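Local atomic coordinates of EVE domain-containing protein (PDB entry 2EVE), a protein that is of unknown function but folds as an EVE domain, akin to PUA and ASCH domains, and may bind nucleic acid. Residues R35-M41 / N92-L97; M41-F47 / I62-T68; Q119-L123 / Q141-I145. All coordinates share one frame; numbering follows the deposited sequence.

Interaction 1. Residues R35-M41 / N92-L97; sequences RNFLRTM and NPWSAL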
loop_
_atom_site.group_PDB
_atom_site.type_symbol
_atom_site.label_atom_id
_atom_site.label_comp_id
_atom_site.label_asym_id
_atom_site.label_seq_id
_atom_site.Cartn_x
_atom_site.Cartn_y
_atom_site.Cartn_z
ATOM N N ARG A 35 3.591 -9.631 1.190
ATOM C CA ARG A 35 2.480 -10.377 1.777
ATOM C C ARG A 35 2.700 -10.548 3.267
ATOM O O ARG A 35 1.784 -10.359 4.068
ATOM C CB ARG A 35 2.354 -11.775 1.156
ATOM C CG ARG A 35 1.282 -12.643 1.831
ATOM C CD ARG A 35 1.506 -14.142 1.620
ATOM N NE ARG A 35 2.641 -14.640 2.396
ATOM C CZ ARG A 35 2.975 -15.926 2.494
ATOM N NH1 ARG A 35 2.260 -16.852 1.862
ATOM N NH2 ARG A 35 4.020 -16.289 3.225
ATOM N N ASN A 36 3.918 -10.917 3.643
ATOM C CA ASN A 36 4.201 -11.130 5.051
ATOM C C ASN A 36 4.001 -9.858 5.866
ATOM O O ASN A 36 3.465 -9.917 6.974
ATOM C CB ASN A 36 5.603 -11.714 5.226
ATOM C CG ASN A 36 5.683 -13.159 4.753
ATOM O OD1 ASN A 36 4.659 -13.841 4.639
ATOM N ND2 ASN A 36 6.896 -13.638 4.493
ATOM N N PHE A 37 4.415 -8.713 5.332
ATOM C CA PHE A 37 4.199 -7.459 6.047
ATOM C C PHE A 37 2.694 -7.208 6.145
ATOM O O PHE A 37 2.177 -6.854 7.205
ATOM C CB PHE A 37 4.863 -6.283 5.326
ATOM C CG PHE A 37 6.320 -6.114 5.650
ATOM C CD1 PHE A 37 6.745 -6.026 6.972
ATOM C CD2 PHE A 37 7.265 -6.020 4.636
ATOM C CE1 PHE A 37 8.094 -5.848 7.284
ATOM C CE2 PHE A 37 8.621 -5.842 4.935
ATOM C CZ PHE A 37 9.033 -5.756 6.260
ATOM N N LEU A 38 1.987 -7.402 5.035
ATOM C CA LEU A 38 0.545 -7.185 5.010
ATOM C C LEU A 38 -0.159 -8.007 6.089
ATOM O O LEU A 38 -1.077 -7.523 6.747
ATOM C CB LEU A 38 -0.005 -7.529 3.618
ATOM C CG LEU A 38 -1.497 -7.307 3.351
ATOM C CD1 LEU A 38 -1.698 -6.944 1.889
ATOM C CD2 LEU A 38 -2.287 -8.550 3.718
ATOM N N ARG A 39 0.287 -9.244 6.279
ATOM C CA ARG A 39 -0.309 -10.120 7.282
ATOM C C ARG A 39 -0.083 -9.647 8.719
ATOM O O ARG A 39 -0.811 -10.055 9.621
ATOM C CB ARG A 39 0.228 -11.544 7.115
ATOM C CG ARG A 39 -0.327 -12.266 5.899
ATOM C CD ARG A 39 0.325 -13.626 5.736
ATOM N NE ARG A 39 -0.384 -14.451 4.762
ATOM C CZ ARG A 39 -0.043 -15.700 4.464
ATOM N NH1 ARG A 39 1.002 -16.270 5.058
ATOM N NH2 ARG A 39 -0.763 -16.390 3.586
ATOM N N THR A 40 0.919 -8.800 8.943
ATOM C CA THR A 40 1.171 -8.315 10.296
ATOM C C THR A 40 0.465 -6.995 10.598
ATOM O O THR A 40 0.524 -6.496 11.727
ATOM C CB THR A 40 2.688 -8.159 10.600
ATOM O OG1 THR A 40 3.272 -7.150 9.760
ATOM C CG2 THR A 40 3.406 -9.486 10.387
HETATM N N MSE A 41 -0.206 -6.427 9.600
HETATM C CA MSE A 41 -0.937 -5.181 9.803
HETATM C C MSE A 41 -2.114 -5.457 10.730
HETATM O O MSE A 41 -2.716 -6.530 10.678
HETATM C CB MSE A 41 -1.431 -4.632 8.463
HETATM C CG MSE A 41 -0.301 -4.208 7.547
HETATM SE SE MSE A 41 -0.925 -3.640 5.816
HETATM C CE MSE A 41 -0.909 -1.728 6.077
ATOM N N ASN A 92 -4.344 -21.284 -0.345
ATOM C CA ASN A 92 -4.173 -19.990 -0.993
ATOM C C ASN A 92 -2.957 -19.310 -0.367
ATOM O O ASN A 92 -2.972 -18.959 0.810
ATOM C CB ASN A 92 -5.414 -19.133 -0.771
ATOM C CG ASN A 92 -5.430 -17.897 -1.642
ATOM O OD1 ASN A 92 -4.384 -17.418 -2.083
ATOM N ND2 ASN A 92 -6.621 -17.362 -1.885
ATOM N N PRO A 93 -1.892 -19.110 -1.152
ATOM C CA PRO A 93 -0.678 -18.472 -0.631
ATOM C C PRO A 93 -0.761 -16.959 -0.449
ATOM O O PRO A 93 0.148 -16.358 0.123
ATOM C CB PRO A 93 0.384 -18.846 -1.670
ATOM C CG PRO A 93 -0.200 -20.066 -2.367
ATOM C CD PRO A 93 -1.643 -19.683 -2.483
ATOM N N TRP A 94 -1.846 -16.349 -0.911
ATOM C CA TRP A 94 -1.974 -14.899 -0.836
ATOM C C TRP A 94 -3.040 -14.360 0.103
ATOM O O TRP A 94 -4.054 -15.009 0.360
ATOM C CB TRP A 94 -2.195 -14.351 -2.243
ATOM C CG TRP A 94 -1.160 -14.845 -3.196
ATOM C CD1 TRP A 94 -1.354 -15.670 -4.269
ATOM C CD2 TRP A 94 0.243 -14.569 -3.149
ATOM N NE1 TRP A 94 -0.154 -15.925 -4.893
ATOM C CE2 TRP A 94 0.843 -15.265 -4.222
ATOM C CE3 TRP A 94 1.055 -13.806 -2.297
ATOM C CZ2 TRP A 94 2.217 -15.213 -4.473
ATOM C CZ3 TRP A 94 2.426 -13.756 -2.545
ATOM C CH2 TRP A 94 2.992 -14.459 -3.625
ATOM N N SER A 95 -2.800 -13.148 0.594
ATOM C CA SER A 95 -3.711 -12.493 1.525
ATOM C C SER A 95 -4.093 -11.087 1.098
ATOM O O SER A 95 -3.280 -10.342 0.552
ATOM C CB SER A 95 -3.071 -12.418 2.915
ATOM O OG SER A 95 -2.732 -13.704 3.398
ATOM N N ALA A 96 -5.345 -10.734 1.363
ATOM C CA ALA A 96 -5.859 -9.410 1.066
ATOM C C ALA A 96 -6.351 -8.879 2.401
ATOM O O ALA A 96 -6.316 -9.584 3.408
ATOM C CB ALA A 96 -7.021 -9.501 0.086
ATOM N N LEU A 97 -6.794 -7.631 2.419
ATOM C CA LEU A 97 -7.335 -7.062 3.639
ATOM C C LEU A 97 -8.209 -5.886 3.263
ATOM O O LEU A 97 -8.186 -5.435 2.123
ATOM C CB LEU A 97 -6.211 -6.652 4.602
ATOM C CG LEU A 97 -5.023 -5.808 4.130
ATOM C CD1 LEU A 97 -5.476 -4.409 3.756
ATOM C CD2 LEU A 97 -4.001 -5.756 5.258
HETATM O O HOH W 1 -3.697 -16.914 2.349
HETATM O O HOH W 2 -0.863 -19.217 2.925
#
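Ser95 OG takes two N-H groups from Arg39. The bond from Arg39 NE is short and nearly straight, 2.8 Å with 167° at the hydrogen, and the hydroxyl oxygen lies almost in the guanidinium plane. A second bond, from Arg39 NH2 to Ser95 OG, is weak. The Arg39 chain runs extended from CG to NE, which carries the head across to the strand. Arg39 NH2 also donates to two waters, the link to one of them weak. Both waters donate to Asn92 O, and one also to Trp94 O. Asn92 OD1 accepts from Trp94 N, an Asx turn in the loop leading into the strand.

In the other polar link, Arg35 NH1 meets a lone pair of Pro93 O at 2.8 Å, close to the plane of both groups. The chain bends at chi3 (72°), and Arg35 CD lies 4.0 Å from Trp94 CE3. NE and NH2 both donate to Asn36 OD1, which with Pro93 O fixes the rotation of the head. The two arginine heads lie face against face: Arg39 NH1 sits 3.3 Å above the Arg35 guanidinium plane, over its centre.

Further along the strand the contact is apolar. Leu38 and Leu97 meet tip to tip, with Leu38 CG 3.5 Å from Leu97 CD2. Met41, a selenomethionine, puts its SE 3.8 Å from Leu97 CD2.

Trp94 NE1 is hydrogen-bonded to Asp84, and its ring stacks on Tyr32. The contact packs helix 32-40 on the start of strand 95-110. Leu38 also touches Ala69 of strand 58-71, and Met41 reaches Trp4 and Met6 of strand 3-8.

Interaction 2. Residues M41-F47 / I62-T68; sequences MAEGDEF and IGKIVKT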
loop_
_atom_site.group_PDB
_atom_site.type_symbol
_atom_site.label_atom_id
_atom_site.label_comp_id
_atom_site.label_asym_id
_atom_site.label_seq_id
_atom_site.Cartn_x
_atom_site.Cartn_y
_atom_site.Cartn_z
HETATM N N MSE A 41 -0.206 -6.427 9.600
HETATM C CA MSE A 41 -0.937 -5.181 9.803
HETATM C C MSE A 41 -2.114 -5.457 10.730
HETATM O O MSE A 41 -2.716 -6.530 10.678
HETATM C CB MSE A 41 -1.431 -4.632 8.463
HETATM C CG MSE A 41 -0.301 -4.208 7.547
HETATM SE SE MSE A 41 -0.925 -3.640 5.816
HETATM C CE MSE A 41 -0.909 -1.728 6.077
ATOM N N ALA A 42 -2.433 -4.491 11.582
ATOM C CA ALA A 42 -3.531 -4.644 12.531
ATOM C C ALA A 42 -4.604 -3.591 12.312
ATOM O O ALA A 42 -4.348 -2.549 11.709
ATOM C CB ALA A 42 -3.001 -4.543 13.950
ATOM N N GLU A 43 -5.808 -3.867 12.805
ATOM C CA GLU A 43 -6.918 -2.930 12.672
ATOM C C GLU A 43 -6.518 -1.609 13.326
ATOM O O GLU A 43 -6.022 -1.590 14.455
ATOM C CB GLU A 43 -8.164 -3.482 13.367
ATOM C CG GLU A 43 -8.645 -4.813 12.822
ATOM C CD GLU A 43 -9.735 -5.426 13.677
ATOM O OE1 GLU A 43 -10.778 -4.767 13.875
ATOM O OE2 GLU A 43 -9.544 -6.568 14.154
ATOM N N GLY A 44 -6.732 -0.508 12.616
ATOM C CA GLY A 44 -6.380 0.788 13.164
ATOM C C GLY A 44 -5.057 1.315 12.647
ATOM O O GLY A 44 -4.808 2.522 12.692
ATOM N N ASP A 45 -4.194 0.418 12.174
ATOM C CA ASP A 45 -2.910 0.844 11.626
ATOM C C ASP A 45 -3.204 1.761 10.448
ATOM O O ASP A 45 -4.238 1.629 9.792
ATOM C CB ASP A 45 -2.095 -0.351 11.121
ATOM C CG ASP A 45 -1.463 -1.158 12.243
ATOM O OD1 ASP A 45 -1.596 -0.777 13.426
ATOM O OD2 ASP A 45 -0.828 -2.184 11.929
ATOM N N GLU A 46 -2.305 2.699 10.184
ATOM C CA GLU A 46 -2.487 3.615 9.067
ATOM C C GLU A 46 -1.389 3.388 8.045
ATOM O O GLU A 46 -0.322 2.876 8.380
ATOM C CB GLU A 46 -2.458 5.062 9.559
ATOM C CG GLU A 46 -3.669 5.436 10.393
ATOM C CD GLU A 46 -3.527 6.795 11.047
ATOM O OE1 GLU A 46 -2.636 6.950 11.908
ATOM O OE2 GLU A 46 -4.309 7.703 10.702
ATOM N N PHE A 47 -1.649 3.762 6.798
ATOM C CA PHE A 47 -0.651 3.584 5.752
ATOM C C PHE A 47 -0.697 4.692 4.725
ATOM O O PHE A 47 -1.746 5.294 4.485
ATOM C CB PHE A 47 -0.854 2.238 5.041
ATOM C CG PHE A 47 -2.091 2.178 4.179
ATOM C CD1 PHE A 47 -2.042 2.521 2.829
ATOM C CD2 PHE A 47 -3.307 1.771 4.719
ATOM C CE1 PHE A 47 -3.190 2.460 2.032
ATOM C CE2 PHE A 47 -4.458 1.708 3.932
ATOM C CZ PHE A 47 -4.399 2.049 2.592
ATOM N N ILE A 62 -3.597 9.007 2.774
ATOM C CA ILE A 62 -3.508 8.103 3.910
ATOM C C ILE A 62 -4.741 7.209 4.010
ATOM O O ILE A 62 -5.862 7.643 3.746
ATOM C CB ILE A 62 -3.385 8.905 5.220
ATOM C CG1 ILE A 62 -2.156 9.812 5.150
ATOM C CG2 ILE A 62 -3.298 7.963 6.410
ATOM C CD1 ILE A 62 -2.038 10.762 6.335
ATOM N N GLY A 63 -4.517 5.954 4.392
ATOM C CA GLY A 63 -5.607 5.010 4.564
ATOM C C GLY A 63 -5.427 4.311 5.898
ATOM O O GLY A 63 -4.421 4.523 6.571
ATOM N N LYS A 64 -6.392 3.489 6.295
ATOM C CA LYS A 64 -6.292 2.763 7.555
ATOM C C LYS A 64 -6.757 1.331 7.350
ATOM O O LYS A 64 -7.491 1.033 6.407
ATOM C CB LYS A 64 -7.144 3.436 8.639
ATOM C CG LYS A 64 -8.642 3.392 8.378
ATOM C CD LYS A 64 -9.397 4.183 9.436
ATOM C CE LYS A 64 -10.894 4.153 9.187
ATOM N NZ LYS A 64 -11.628 4.980 10.182
ATOM N N ILE A 65 -6.324 0.440 8.231
ATOM C CA ILE A 65 -6.715 -0.958 8.120
ATOM C C ILE A 65 -8.012 -1.188 8.885
ATOM O O ILE A 65 -8.093 -0.911 10.079
ATOM C CB ILE A 65 -5.617 -1.875 8.686
ATOM C CG1 ILE A 65 -4.288 -1.596 7.967
ATOM C CG2 ILE A 65 -6.034 -3.333 8.558
ATOM C CD1 ILE A 65 -4.368 -1.654 6.446
ATOM N N VAL A 66 -9.033 -1.689 8.197
ATOM C CA VAL A 66 -10.311 -1.933 8.853
ATOM C C VAL A 66 -10.547 -3.408 9.145
ATOM O O VAL A 66 -11.256 -3.751 10.090
ATOM C CB VAL A 66 -11.478 -1.357 8.024
ATOM C CG1 VAL A 66 -11.253 0.128 7.790
ATOM C CG2 VAL A 66 -11.599 -2.089 6.710
ATOM N N LYS A 67 -9.955 -4.281 8.336
ATOM C CA LYS A 67 -10.081 -5.723 8.548
ATOM C C LYS A 67 -8.734 -6.368 8.236
ATOM O O LYS A 67 -8.169 -6.140 7.168
ATOM C CB LYS A 67 -11.168 -6.301 7.645
ATOM C CG LYS A 67 -11.454 -7.769 7.881
ATOM C CD LYS A 67 -12.647 -8.195 7.045
ATOM C CE LYS A 67 -13.002 -9.646 7.255
ATOM N NZ LYS A 67 -14.222 -9.991 6.477
ATOM N N THR A 68 -8.221 -7.167 9.167
ATOM C CA THR A 68 -6.928 -7.808 8.976
ATOM C C THR A 68 -6.945 -8.864 7.875
ATOM O O THR A 68 -8.003 -9.278 7.392
ATOM C CB THR A 68 -6.391 -8.436 10.293
ATOM O OG1 THR A 68 -7.302 -9.434 10.768
ATOM C CG2 THR A 68 -6.212 -7.357 11.364
#
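This is an antiparallel strand pairing, extended by a turn, inside the mixed sheet of the EVE domain. Phe47 and Gly63 form a hydrogen-bonded pair. Phe47 N donates to Gly63 O, and Gly63 N to Phe47 O, both at 2.9 Å. Glu46 and Lys64 form the adjoining non-hydrogen-bonded pair, and their side chains leave on the same face. Past them, Ile65 N donates to Asp45 O.

Strands 46-51 and 58-71 make a beta hairpin, and a type II turn from Ala42 to Asp45 leads into it. Gly44 takes the third place of this turn. Gly44 N donates to Ile65 O at 2.9 Å, nearly straight at 171°. Asp45 OD2 accepts from Ala42 N across the turn and from Trp4 NE1, while OD1 accepts from Ala2 N.

The Phe47 ring folds back over the partner strand, with chi1 at 70°. Gly63 CA lies over one face of the Phe47 ring, 3.9 Å from the centroid, in a CH-pi contact. Trp26 meets the ring edge-to-face.

The Ile65 side chain points toward the turn segment. Its CB packs on Ala42 O, and Ile65 CD1 touches Phe47 CD2 at 4.0 Å. Met41 crosses Ile65 at about a right angle, its CE tight against Ile65 CD1 at 3.5 Å. Strand 58-71 turns a corner at a classic beta bulge, where Val66 and Lys67 both face Asp98. Beyond it, Thr68 CG2 packs on Glu43 CG at 3.8 Å.

Interaction 3. Residues Q119-L123 / Q141-I145; sequences QLEQL and QWAAI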
loop_
_atom_site.group_PDB
_atom_site.type_symbol
_atom_site.label_atom_id
_atom_site.label_comp_id
_atom_site.label_asym_id
_atom_site.label_seq_id
_atom_site.Cartn_x
_atom_site.Cartn_y
_atom_site.Cartn_z
ATOM N N GLN A 119 15.911 11.774 6.503
ATOM C CA GLN A 119 15.169 11.001 7.493
ATOM C C GLN A 119 14.481 9.773 6.912
ATOM O O GLN A 119 14.017 8.908 7.654
ATOM C CB GLN A 119 14.122 11.878 8.184
ATOM C CG GLN A 119 14.671 12.737 9.303
ATOM C CD GLN A 119 13.597 13.571 9.969
ATOM O OE1 GLN A 119 13.089 14.531 9.389
ATOM N NE2 GLN A 119 13.235 13.199 11.192
ATOM N N LEU A 120 14.414 9.693 5.588
ATOM C CA LEU A 120 13.767 8.557 4.941
ATOM C C LEU A 120 14.761 7.638 4.240
ATOM O O LEU A 120 14.363 6.763 3.477
ATOM C CB LEU A 120 12.732 9.049 3.925
ATOM C CG LEU A 120 11.631 9.990 4.429
ATOM C CD1 LEU A 120 10.719 10.374 3.269
ATOM C CD2 LEU A 120 10.832 9.312 5.532
ATOM N N GLU A 121 16.050 7.821 4.499
ATOM C CA GLU A 121 17.062 6.995 3.848
ATOM C C GLU A 121 16.904 5.497 4.104
ATOM O O GLU A 121 17.330 4.679 3.289
ATOM C CB GLU A 121 18.464 7.441 4.272
ATOM C CG GLU A 121 18.835 8.833 3.792
ATOM C CD GLU A 121 20.254 9.214 4.167
ATOM O OE1 GLU A 121 20.575 9.192 5.374
ATOM O OE2 GLU A 121 21.044 9.535 3.256
ATOM N N GLN A 122 16.284 5.142 5.227
ATOM C CA GLN A 122 16.084 3.737 5.577
ATOM C C GLN A 122 14.748 3.179 5.097
ATOM O O GLN A 122 14.424 2.022 5.357
ATOM C CB GLN A 122 16.194 3.551 7.093
ATOM C CG GLN A 122 17.584 3.806 7.645
ATOM C CD GLN A 122 18.618 2.857 7.069
ATOM O OE1 GLN A 122 18.504 1.639 7.208
ATOM N NE2 GLN A 122 19.634 3.412 6.417
ATOM N N LEU A 123 13.974 4.003 4.400
ATOM C CA LEU A 123 12.683 3.566 3.885
ATOM C C LEU A 123 12.926 2.773 2.603
ATOM O O LEU A 123 13.558 3.267 1.672
ATOM C CB LEU A 123 11.806 4.782 3.590
ATOM C CG LEU A 123 10.358 4.506 3.187
ATOM C CD1 LEU A 123 9.606 3.858 4.350
ATOM C CD2 LEU A 123 9.704 5.817 2.788
ATOM N N GLN A 141 9.719 8.244 10.462
ATOM C CA GLN A 141 9.534 8.447 9.032
ATOM C C GLN A 141 8.136 8.986 8.763
ATOM O O GLN A 141 7.953 9.860 7.920
ATOM C CB GLN A 141 9.756 7.136 8.274
ATOM C CG GLN A 141 11.160 6.577 8.435
ATOM C CD GLN A 141 11.299 5.176 7.873
ATOM O OE1 GLN A 141 10.356 4.382 7.915
ATOM N NE2 GLN A 141 12.487 4.854 7.363
ATOM N N TRP A 142 7.155 8.462 9.489
ATOM C CA TRP A 142 5.775 8.898 9.330
ATOM C C TRP A 142 5.645 10.387 9.651
ATOM O O TRP A 142 5.067 11.147 8.877
ATOM C CB TRP A 142 4.858 8.073 10.240
ATOM C CG TRP A 142 3.390 8.348 10.046
ATOM C CD1 TRP A 142 2.640 9.300 10.679
ATOM C CD2 TRP A 142 2.505 7.685 9.131
ATOM N NE1 TRP A 142 1.345 9.271 10.213
ATOM C CE2 TRP A 142 1.236 8.290 9.262
ATOM C CE3 TRP A 142 2.664 6.641 8.210
ATOM C CZ2 TRP A 142 0.129 7.882 8.508
ATOM C CZ3 TRP A 142 1.563 6.235 7.458
ATOM C CH2 TRP A 142 0.311 6.859 7.615
ATOM N N ALA A 143 6.193 10.798 10.789
ATOM C CA ALA A 143 6.135 12.197 11.194
ATOM C C ALA A 143 6.855 13.083 10.184
ATOM O O ALA A 143 6.404 14.188 9.883
ATOM C CB ALA A 143 6.759 12.367 12.576
ATOM N N ALA A 144 7.975 12.596 9.656
ATOM C CA ALA A 144 8.744 13.360 8.682
ATOM C C ALA A 144 7.942 13.600 7.410
ATOM O O ALA A 144 7.972 14.692 6.843
ATOM C CB ALA A 144 10.043 12.631 8.352
ATOM N N ILE A 145 7.228 12.577 6.958
ATOM C CA ILE A 145 6.431 12.708 5.749
ATOM C C ILE A 145 5.238 13.635 5.980
ATOM O O ILE A 145 4.906 14.449 5.118
ATOM C CB ILE A 145 5.969 11.322 5.244
ATOM C CG1 ILE A 145 7.191 10.548 4.739
ATOM C CG2 ILE A 145 4.944 11.475 4.129
ATOM C CD1 ILE A 145 6.940 9.092 4.445
HETATM O O HOH W 3 14.961 6.363 7.489
HETATM O O HOH W 4 13.318 1.911 7.797
#
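Leu120 lays its CD2 against the aliphatic part of Gln141, 3.7 Å from Gln141 CB, the two side chains crossing at a slant. Residues Leu120 to Leu123 form a type I beta turn, closed by the bond from Leu123 N to Leu120 O. The turn lies in the loop between helix 111-115 and strand 134-137 and packs on helix 139-149 of the EVE domain.

The other branch of Leu120, CD1, reaches Ile145 CG1 at 3.8 Å. These two side chains meet at about a right angle. Ile145 is one helical turn after Gln141, so Leu120 spans both. Ala144 points toward the loop from the same side of the helix. Ala144 CB lies 3.7 Å from Gln119 OE1, a van der Waals contact with the Gln119 amide.

Gln141 is the polar centre of the contact. CG sits beside its backbone N (chi1 -61°), and the chain beyond is extended, carrying the amide to the turn. OE1 accepts from Thr138 N, a bond that should restrict rotation of the amide. Leu123 CD1 packs near OE1, and Leu123 also touches Met135 and Val137 of strand 134-137.

NE2 faces the turn but makes no direct bond to it. Leu123 N is close, yet both are donors. Two waters link them instead. One accepts from Gln141 NE2 at 3.1 Å and donates to Gln122 O. The other accepts from Gln141 NE2 and from Gln122 N, each at 2.9 Å, and donates to Gln119 O at 2.7 Å.

Interactions 1 and 2 share Met41 and lie at adjoining parts of the same sheet, where strands 58-71 and 95-110 are neighbours. They touch through Leu97, which packs on Ile65 and on the backbone of Lys67 and Thr68. Interaction 1 is the most buried, with arginine bonds at its outer side. Interaction 2 is partly buried and held mainly by backbone bonds. Interaction 3 lies farther from the centre of the chain, about 23 Å from interaction 1 between centres, and relies on apolar packing and water bridges. The helix of interaction 3 reaches interaction 2 through Trp142, which rests on Glu46, Phe47 and Ile62. Along the chain, interaction 2 is nested within interaction 1, and interaction 3 follows.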